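Local coordinates for cellulase (PDB 4W7W), which probably hydrolyses the beta-1,4-glucosidic bonds of cellulose and related glucans, as a family 5 glycoside hydrolase with an (alpha/beta)8 barrel, at residues 65-70 / 222-227; 86-91 / 139-144; 262-267 / 280-285. All blocks are in the same frame, centred on the assembly; numbering follows the deposited sequence.

Interaction 1: residues 65-70 / 222-227; sequences TIRLPF and EAHQYL. With BGC (beta-D-glucopyranose), chain C.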
# COMPACT_ATOMS: atom_id res chain seq x y z
N THR A 65 -9.60 -4.87 5.98
CA THR A 65 -8.44 -4.00 5.86
C THR A 65 -8.69 -2.93 4.82
O THR A 65 -9.15 -3.22 3.72
CB THR A 65 -7.18 -4.81 5.48
OG1 THR A 65 -6.96 -5.82 6.47
CG2 THR A 65 -5.94 -3.94 5.43
N ILE A 66 -8.36 -1.70 5.18
CA ILE A 66 -8.42 -0.57 4.26
C ILE A 66 -7.04 0.04 4.16
O ILE A 66 -6.43 0.38 5.19
CB ILE A 66 -9.41 0.49 4.78
CG1 ILE A 66 -10.84 -0.07 4.84
CG2 ILE A 66 -9.32 1.75 3.94
CD1 ILE A 66 -11.43 -0.51 3.53
N ARG A 67 -6.53 0.17 2.93
CA ARG A 67 -5.32 0.95 2.69
C ARG A 67 -5.75 2.36 2.31
O ARG A 67 -6.60 2.53 1.44
CB ARG A 67 -4.45 0.29 1.61
CG ARG A 67 -3.13 1.02 1.34
CD ARG A 67 -2.20 0.13 0.55
NE ARG A 67 -0.90 0.70 0.23
CZ ARG A 67 -0.54 1.24 -0.93
NH1 ARG A 67 -1.42 1.47 -1.89
NH2 ARG A 67 0.72 1.54 -1.14
N LEU A 68 -5.18 3.34 3.01
CA LEU A 68 -5.57 4.74 2.90
C LEU A 68 -4.40 5.58 2.40
O LEU A 68 -3.55 6.01 3.18
CB LEU A 68 -6.04 5.26 4.24
CG LEU A 68 -6.57 6.69 4.23
CD1 LEU A 68 -7.93 6.75 3.55
CD2 LEU A 68 -6.66 7.25 5.64
N PRO A 69 -4.34 5.80 1.08
CA PRO A 69 -3.34 6.74 0.54
C PRO A 69 -3.57 8.15 1.06
O PRO A 69 -4.71 8.62 1.11
CB PRO A 69 -3.62 6.70 -0.97
CG PRO A 69 -4.23 5.35 -1.20
CD PRO A 69 -5.09 5.12 0.01
N PHE A 70 -2.49 8.84 1.39
CA PHE A 70 -2.52 10.27 1.65
C PHE A 70 -1.14 10.82 1.34
O PHE A 70 -0.18 10.07 1.15
CB PHE A 70 -2.95 10.60 3.08
CG PHE A 70 -2.02 10.06 4.11
CD1 PHE A 70 -2.21 8.79 4.58
CD2 PHE A 70 -0.95 10.80 4.59
CE1 PHE A 70 -1.38 8.24 5.52
CE2 PHE A 70 -0.08 10.25 5.52
CZ PHE A 70 -0.31 8.97 6.00
N GLU A 222 6.09 -5.12 1.55
CA GLU A 222 5.01 -4.74 0.65
C GLU A 222 5.48 -4.81 -0.79
O GLU A 222 6.44 -4.13 -1.14
CB GLU A 222 4.56 -3.31 0.98
CG GLU A 222 3.44 -2.82 0.07
CD GLU A 222 2.95 -1.44 0.42
OE1 GLU A 222 3.07 -1.06 1.60
OE2 GLU A 222 2.42 -0.76 -0.50
N ALA A 223 4.76 -5.60 -1.59
CA ALA A 223 4.99 -5.66 -3.02
C ALA A 223 3.69 -5.28 -3.73
O ALA A 223 2.61 -5.38 -3.14
CB ALA A 223 5.44 -7.05 -3.46
N HIS A 224 3.82 -4.80 -4.96
CA HIS A 224 2.67 -4.50 -5.82
C HIS A 224 2.78 -5.36 -7.05
O HIS A 224 3.88 -5.69 -7.48
CB HIS A 224 2.65 -3.04 -6.25
CG HIS A 224 2.44 -2.09 -5.10
ND1 HIS A 224 2.31 -0.73 -5.27
CD2 HIS A 224 2.32 -2.32 -3.77
CE1 HIS A 224 2.15 -0.17 -4.09
NE2 HIS A 224 2.14 -1.11 -3.17
N GLN A 225 1.65 -5.72 -7.66
CA GLN A 225 1.71 -6.52 -8.88
C GLN A 225 0.51 -6.24 -9.77
O GLN A 225 -0.63 -6.51 -9.42
CB GLN A 225 1.79 -8.02 -8.59
CG GLN A 225 2.10 -8.84 -9.83
CD GLN A 225 3.44 -8.49 -10.42
OE1 GLN A 225 4.45 -8.54 -9.73
NE2 GLN A 225 3.47 -8.14 -11.70
N TYR A 226 0.83 -5.74 -10.96
CA TYR A 226 -0.14 -5.56 -12.04
C TYR A 226 0.22 -6.50 -13.19
O TYR A 226 1.33 -7.02 -13.25
CB TYR A 226 -0.15 -4.09 -12.47
CG TYR A 226 -0.71 -3.17 -11.40
CD1 TYR A 226 -2.07 -2.97 -11.27
CD2 TYR A 226 0.13 -2.50 -10.50
CE1 TYR A 226 -2.59 -2.13 -10.29
CE2 TYR A 226 -0.40 -1.67 -9.51
CZ TYR A 226 -1.76 -1.48 -9.42
OH TYR A 226 -2.34 -0.67 -8.48
N LEU A 227 -0.75 -6.75 -14.06
CA LEU A 227 -0.65 -7.87 -14.99
C LEU A 227 -0.61 -7.49 -16.46
O LEU A 227 -0.66 -8.36 -17.32
CB LEU A 227 -1.82 -8.85 -14.76
CG LEU A 227 -1.96 -9.50 -13.38
CD1 LEU A 227 -2.93 -10.66 -13.41
CD2 LEU A 227 -0.63 -9.88 -12.75
C2 BGC C . 3.95 3.47 -13.07
C3 BGC C . 3.29 3.87 -11.76
C4 BGC C . 2.48 2.71 -11.17
C5 BGC C . 3.35 1.46 -11.11
C6 BGC C . 2.55 0.24 -10.70
C1 BGC C . 4.76 2.21 -12.85
O2 BGC C . 4.83 4.50 -13.54
O3 BGC C . 2.42 4.98 -11.99
O4 BGC C . 1.95 3.06 -9.90
O5 BGC C . 3.91 1.17 -12.39
O6 BGC C . 3.37 -0.93 -10.71
O HOH W 1 1.18 0.89 2.18

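Interaction 2: residues 86-91 / 139-144; sequences AQLGLI and LEFKDD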
# COMPACT_ATOMS: atom_id res chain seq x y z
N ALA A 86 -5.35 19.59 10.68
CA ALA A 86 -6.56 19.26 9.90
C ALA A 86 -6.38 17.95 9.16
O ALA A 86 -7.29 17.12 9.15
CB ALA A 86 -6.91 20.38 8.93
N GLN A 87 -5.21 17.74 8.57
CA GLN A 87 -4.98 16.51 7.84
C GLN A 87 -4.96 15.31 8.79
O GLN A 87 -5.53 14.27 8.51
CB GLN A 87 -3.69 16.57 7.04
CG GLN A 87 -3.60 15.52 5.96
CD GLN A 87 -4.45 15.73 4.71
OE1 GLN A 87 -4.57 14.82 3.90
NE2 GLN A 87 -4.99 16.92 4.51
N LEU A 88 -4.28 15.48 9.93
CA LEU A 88 -4.26 14.44 10.93
C LEU A 88 -5.67 14.11 11.39
O LEU A 88 -6.02 12.95 11.61
CB LEU A 88 -3.38 14.89 12.09
CG LEU A 88 -3.19 13.90 13.21
CD1 LEU A 88 -2.55 12.62 12.69
CD2 LEU A 88 -2.37 14.57 14.29
N GLY A 89 -6.49 15.14 11.55
CA GLY A 89 -7.87 14.93 11.95
C GLY A 89 -8.66 14.10 10.95
O GLY A 89 -9.46 13.26 11.34
N LEU A 90 -8.42 14.32 9.66
CA LEU A 90 -9.07 13.54 8.62
C LEU A 90 -8.66 12.09 8.71
O LEU A 90 -9.49 11.18 8.57
CB LEU A 90 -8.76 14.13 7.25
CG LEU A 90 -9.46 15.47 6.97
CD1 LEU A 90 -8.79 16.23 5.85
CD2 LEU A 90 -10.94 15.26 6.65
N ILE A 91 -7.36 11.84 8.93
CA ILE A 91 -6.87 10.47 9.08
C ILE A 91 -7.52 9.83 10.30
O ILE A 91 -7.97 8.69 10.23
CB ILE A 91 -5.33 10.43 9.15
CG1 ILE A 91 -4.72 10.91 7.83
CG2 ILE A 91 -4.84 9.05 9.51
CD1 ILE A 91 -3.25 11.26 7.90
N LEU A 139 4.16 8.47 16.90
CA LEU A 139 3.75 9.05 18.17
C LEU A 139 2.24 9.23 18.24
O LEU A 139 1.66 9.08 19.32
CB LEU A 139 4.46 10.39 18.41
CG LEU A 139 5.94 10.27 18.78
CD1 LEU A 139 6.64 11.62 18.67
CD2 LEU A 139 6.16 9.69 20.16
N GLU A 140 1.61 9.53 17.12
CA GLU A 140 0.16 9.70 17.09
C GLU A 140 -0.60 8.39 17.22
O GLU A 140 -1.67 8.35 17.81
CB GLU A 140 -0.29 10.38 15.81
CG GLU A 140 0.21 11.78 15.61
CD GLU A 140 -0.30 12.76 16.62
OE1 GLU A 140 -1.40 12.54 17.23
OE2 GLU A 140 0.40 13.79 16.80
N PHE A 141 -0.08 7.32 16.62
CA PHE A 141 -0.84 6.08 16.42
C PHE A 141 -0.26 4.87 17.14
O PHE A 141 -0.77 3.77 16.98
CB PHE A 141 -0.98 5.81 14.91
CG PHE A 141 -1.80 6.85 14.21
CD1 PHE A 141 -3.17 6.99 14.48
CD2 PHE A 141 -1.22 7.75 13.34
CE1 PHE A 141 -3.91 7.98 13.88
CE2 PHE A 141 -1.96 8.74 12.72
CZ PHE A 141 -3.32 8.84 12.98
N LYS A 142 0.75 5.08 17.97
CA LYS A 142 1.39 3.94 18.63
C LYS A 142 0.43 3.13 19.48
O LYS A 142 0.58 1.92 19.57
CB LYS A 142 2.61 4.34 19.43
CG LYS A 142 2.35 5.41 20.45
CD LYS A 142 3.61 5.72 21.23
CE LYS A 142 3.91 4.65 22.26
NZ LYS A 142 3.05 4.80 23.46
N ASP A 143 -0.56 3.78 20.08
CA ASP A 143 -1.53 3.07 20.90
C ASP A 143 -2.81 2.65 20.16
O ASP A 143 -3.81 2.31 20.79
CB ASP A 143 -1.84 3.90 22.15
CG ASP A 143 -0.59 4.23 22.95
OD1 ASP A 143 0.30 3.35 23.07
OD2 ASP A 143 -0.50 5.36 23.47
N ASP A 144 -2.75 2.63 18.83
CA ASP A 144 -3.87 2.18 17.99
C ASP A 144 -3.51 0.82 17.30
O ASP A 144 -2.84 0.80 16.27
CB ASP A 144 -4.23 3.29 16.98
CG ASP A 144 -4.70 4.62 17.66
OD1 ASP A 144 -5.62 4.62 18.49
OD2 ASP A 144 -4.16 5.71 17.32

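Interaction 3: residues 262-267 / 280-285; sequences GFLGEF and EGMLTY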
# COMPACT_ATOMS: atom_id res chain seq x y z
N GLY A 262 4.91 -11.09 3.70
CA GLY A 262 4.62 -10.17 2.61
C GLY A 262 3.20 -9.66 2.62
O GLY A 262 2.30 -10.26 3.20
N PHE A 263 3.02 -8.56 1.92
CA PHE A 263 1.71 -7.94 1.80
C PHE A 263 1.57 -7.38 0.41
O PHE A 263 2.44 -6.65 -0.04
CB PHE A 263 1.58 -6.81 2.85
CG PHE A 263 0.17 -6.35 3.05
CD1 PHE A 263 -0.47 -5.56 2.12
CD2 PHE A 263 -0.53 -6.76 4.19
CE1 PHE A 263 -1.81 -5.21 2.27
CE2 PHE A 263 -1.85 -6.38 4.36
CZ PHE A 263 -2.50 -5.63 3.38
N LEU A 264 0.48 -7.72 -0.30
CA LEU A 264 0.29 -7.24 -1.66
C LEU A 264 -0.49 -5.94 -1.57
O LEU A 264 -1.72 -5.93 -1.54
CB LEU A 264 -0.41 -8.29 -2.52
CG LEU A 264 -0.28 -8.08 -4.03
CD1 LEU A 264 1.16 -8.17 -4.54
CD2 LEU A 264 -1.15 -9.09 -4.77
N GLY A 265 0.24 -4.84 -1.48
CA GLY A 265 -0.39 -3.54 -1.18
C GLY A 265 -1.23 -2.95 -2.29
O GLY A 265 -2.14 -2.15 -2.04
N GLU A 266 -0.91 -3.34 -3.54
CA GLU A 266 -1.73 -3.01 -4.68
C GLU A 266 -1.65 -4.15 -5.68
O GLU A 266 -0.59 -4.71 -5.92
CB GLU A 266 -1.28 -1.76 -5.43
CG GLU A 266 -1.34 -0.49 -4.63
CD GLU A 266 -0.99 0.75 -5.43
OE1 GLU A 266 -0.95 0.70 -6.69
OE2 GLU A 266 -0.74 1.79 -4.78
N PHE A 267 -2.79 -4.41 -6.31
CA PHE A 267 -2.91 -5.30 -7.46
C PHE A 267 -4.28 -4.99 -8.03
O PHE A 267 -5.14 -4.46 -7.34
CB PHE A 267 -2.78 -6.79 -7.09
CG PHE A 267 -3.93 -7.36 -6.26
CD1 PHE A 267 -4.17 -6.92 -4.97
CD2 PHE A 267 -4.74 -8.34 -6.78
CE1 PHE A 267 -5.20 -7.46 -4.22
CE2 PHE A 267 -5.76 -8.89 -6.03
CZ PHE A 267 -6.00 -8.45 -4.75
N GLU A 280 -8.45 -15.00 -10.02
CA GLU A 280 -8.72 -16.19 -9.23
C GLU A 280 -7.40 -16.91 -8.92
O GLU A 280 -7.16 -17.37 -7.80
CB GLU A 280 -9.66 -17.14 -10.00
CG GLU A 280 -11.08 -16.62 -10.18
CD GLU A 280 -12.07 -17.05 -9.10
OE1 GLU A 280 -11.66 -17.53 -8.02
OE2 GLU A 280 -13.27 -16.82 -9.32
N GLY A 281 -6.54 -17.01 -9.93
CA GLY A 281 -5.29 -17.73 -9.75
C GLY A 281 -4.36 -17.08 -8.74
O GLY A 281 -3.72 -17.76 -7.93
N MET A 282 -4.27 -15.75 -8.77
CA MET A 282 -3.37 -15.07 -7.85
C MET A 282 -3.93 -15.06 -6.43
O MET A 282 -3.17 -15.22 -5.47
CB MET A 282 -2.96 -13.72 -8.41
CG MET A 282 -3.92 -12.60 -8.34
SD MET A 282 -3.30 -11.21 -9.33
CE MET A 282 -1.78 -10.81 -8.51
N LEU A 283 -5.25 -14.93 -6.27
CA LEU A 283 -5.86 -15.00 -4.95
C LEU A 283 -5.72 -16.40 -4.35
O LEU A 283 -5.40 -16.55 -3.16
CB LEU A 283 -7.32 -14.57 -5.03
CG LEU A 283 -7.56 -13.12 -5.42
CD1 LEU A 283 -9.03 -12.89 -5.65
CD2 LEU A 283 -7.07 -12.17 -4.36
N THR A 284 -5.93 -17.42 -5.18
CA THR A 284 -5.73 -18.80 -4.77
C THR A 284 -4.27 -19.05 -4.38
O THR A 284 -3.98 -19.70 -3.36
CB THR A 284 -6.17 -19.75 -5.89
OG1 THR A 284 -7.57 -19.61 -6.08
CG2 THR A 284 -5.83 -21.20 -5.54
N TYR A 285 -3.35 -18.50 -5.17
CA TYR A 285 -1.92 -18.67 -4.89
C TYR A 285 -1.55 -18.08 -3.53
O TYR A 285 -0.83 -18.70 -2.73
CB TYR A 285 -1.07 -18.04 -6.00
CG TYR A 285 0.40 -18.20 -5.76
CD1 TYR A 285 1.07 -19.33 -6.19
CD2 TYR A 285 1.14 -17.24 -5.09
CE1 TYR A 285 2.42 -19.51 -5.95
CE2 TYR A 285 2.48 -17.42 -4.82
CZ TYR A 285 3.12 -18.55 -5.26
OH TYR A 285 4.45 -18.71 -4.99

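Interaction 1: residues 65-70 / 222-227
Glu222 meets Arg67 across the inside of the barrel: their extended side chains arrive from opposite directions, and OE2 of Glu222 lies 2.9 Å from NH2 of Arg67 in a salt bridge. Carboxylate and guanidinium planes are nearly perpendicular, 83° apart. A water completes the link, accepting from NE of Arg67 in the guanidinium plane and donating to OE1 of Glu222 at 2.8 Å. His224 turns its ring edge to the same carboxylate, NE2 donating to the anti lone pair of OE2 of Glu222, 2.7 Å away; NH2 of Arg67 also lies at that edge, 3.6 Å from NE2 of His224, the planes 88° apart. ND1 is bonded to Glu154 of the glycan pocket, so both ring nitrogens are held. NE2 of Gln225 donates to O of Tyr226. Tyr226 lies beside a bound glucose, CD2 3.6 Å from its O6, and its hydroxyl is bonded to Glu266. Asn28 and Glu266 at NH1 and Asn153 at NH2 fix the rotation of the guanidinium. The Arg-Glu-His network thus probably underlies the sugar-binding end of this family 5 barrel. Strand 65-70 lies between strands 24-29 and 104-109, and strand 219-226 next to 262-268, so the buried bridge spans the barrel.

Interaction 2: residues 86-91 / 139-144
Leu88 lays its two methyl groups against successive residues of the other helix, CD2 on the carboxylate end of Glu140 and CD1 by the CE2-CZ end of the Phe141 ring, oblique to it. CD2 is 3.6 Å from CD of Glu140 and nearly as close to both carboxylate oxygens, so the methyl meets the head of the acid rather than one oxygen. The glutamate chain is bent at its second torsion (chi2 -65°), which folds the carboxylate back beside the leucine; OE1 then forms a salt bridge with Lys92, one turn further along the leucine's own helix. Leu88 and Phe141 run alongside each other in opposed senses, with CD1 3.9 Å from CZ of the ring. Ile91 runs across the phenylalanine side chain and touches the same CZ, its CG2 standing 3.8 Å away, oblique to the ring. That methyl is the branch of Ile91 lying anti to the backbone N, while CG1 leads elsewhere, toward Phe70. The far end of the phenyl ring is thus held by a leucine and an isoleucine spaced three residues apart on helix 85-100, and CB of Glu140 lies 3.7 Å above one face, offset toward the rim. Leu95 of that helix and Leu107 of strand 104-109 also touch the ring. A type I turn runs from Phe141 to Asp144. The contact joins two outer helices of the barrel by apolar packing, with no direct hydrogen bond between the segments; the more exposed margin is closed by an acid whose charge is met by Lys92.

Interaction 3: residues 262-267 / 280-285
Phe267 and Met282 interdigitate from opposite sides, the phenylalanine reaching outward from its strand and the methionine inward from the helix that covers it. The sulfur settles beside the ring, SD being 4.1 Å from CD2 of Phe267 and 5.3 Å from the ring centroid. It sits 68° off the ring normal, an oblique Met-aromatic contact. The methionine starts from the crowded position, CG between the backbone N and the carbonyl carbon (chi1 77°), which sends its chain toward the strand. It then bends at its last torsion, which brings CE of Met282 to Leu264, 4.2 Å from CD2 of that leucine, while the methyl stays near the ring; the leucine and methionine side chains cross at about a right angle. A single methionine therefore touches two strand residues, its methyl lying between Leu264 and the ring. Leu283, the next residue of the helix, deals with the far end of the ring. Its CD2 comes within 3.9 Å of CZ of Phe267, the two side chains again roughly perpendicular and the methyl oblique to the ring. Trp298 meets the phenylalanine edge-to-face and Trp296 also packs on it, so strand 293-301 shares in enclosing the ring. The axes of segments 262-267 and 280-285 run roughly antiparallel (151°) and approach to 12.1 Å, a spacing filled by these side chains. This is the strand-to-helix layer of a beta-alpha-beta unit in the barrel, strand 262-268 returning through helix 273-288 to strand 293-301. With no hydrogen bond or salt bridge between the two segments, their cohesion rests on dispersion among buried hydrocarbon groups, supplemented by the polarisable sulfur at the aromatic ring.

Together the three contacts sample successive layers of one eight-stranded parallel barrel. Interaction 1 lies in its interior, about 3 Å from the centre of the chain; interaction 3 joins a barrel strand to its outer helix, and interaction 2 joins two outer helices on the opposite side, their centres about 28 Å apart. Along the chain, interaction 2 is nested within the loop closed by interaction 1, and interaction 3 follows both. Interactions 1 and 3, centred about 10 Å apart, meet through neighbouring strands 219-226 and 262-268, with a probable hydrogen bond between Ala223 O and Gly265 N. Interactions 1 and 2, about 20 Å apart, touch where Phe70 packs on Ile91, linking apolar shell to barrel wall.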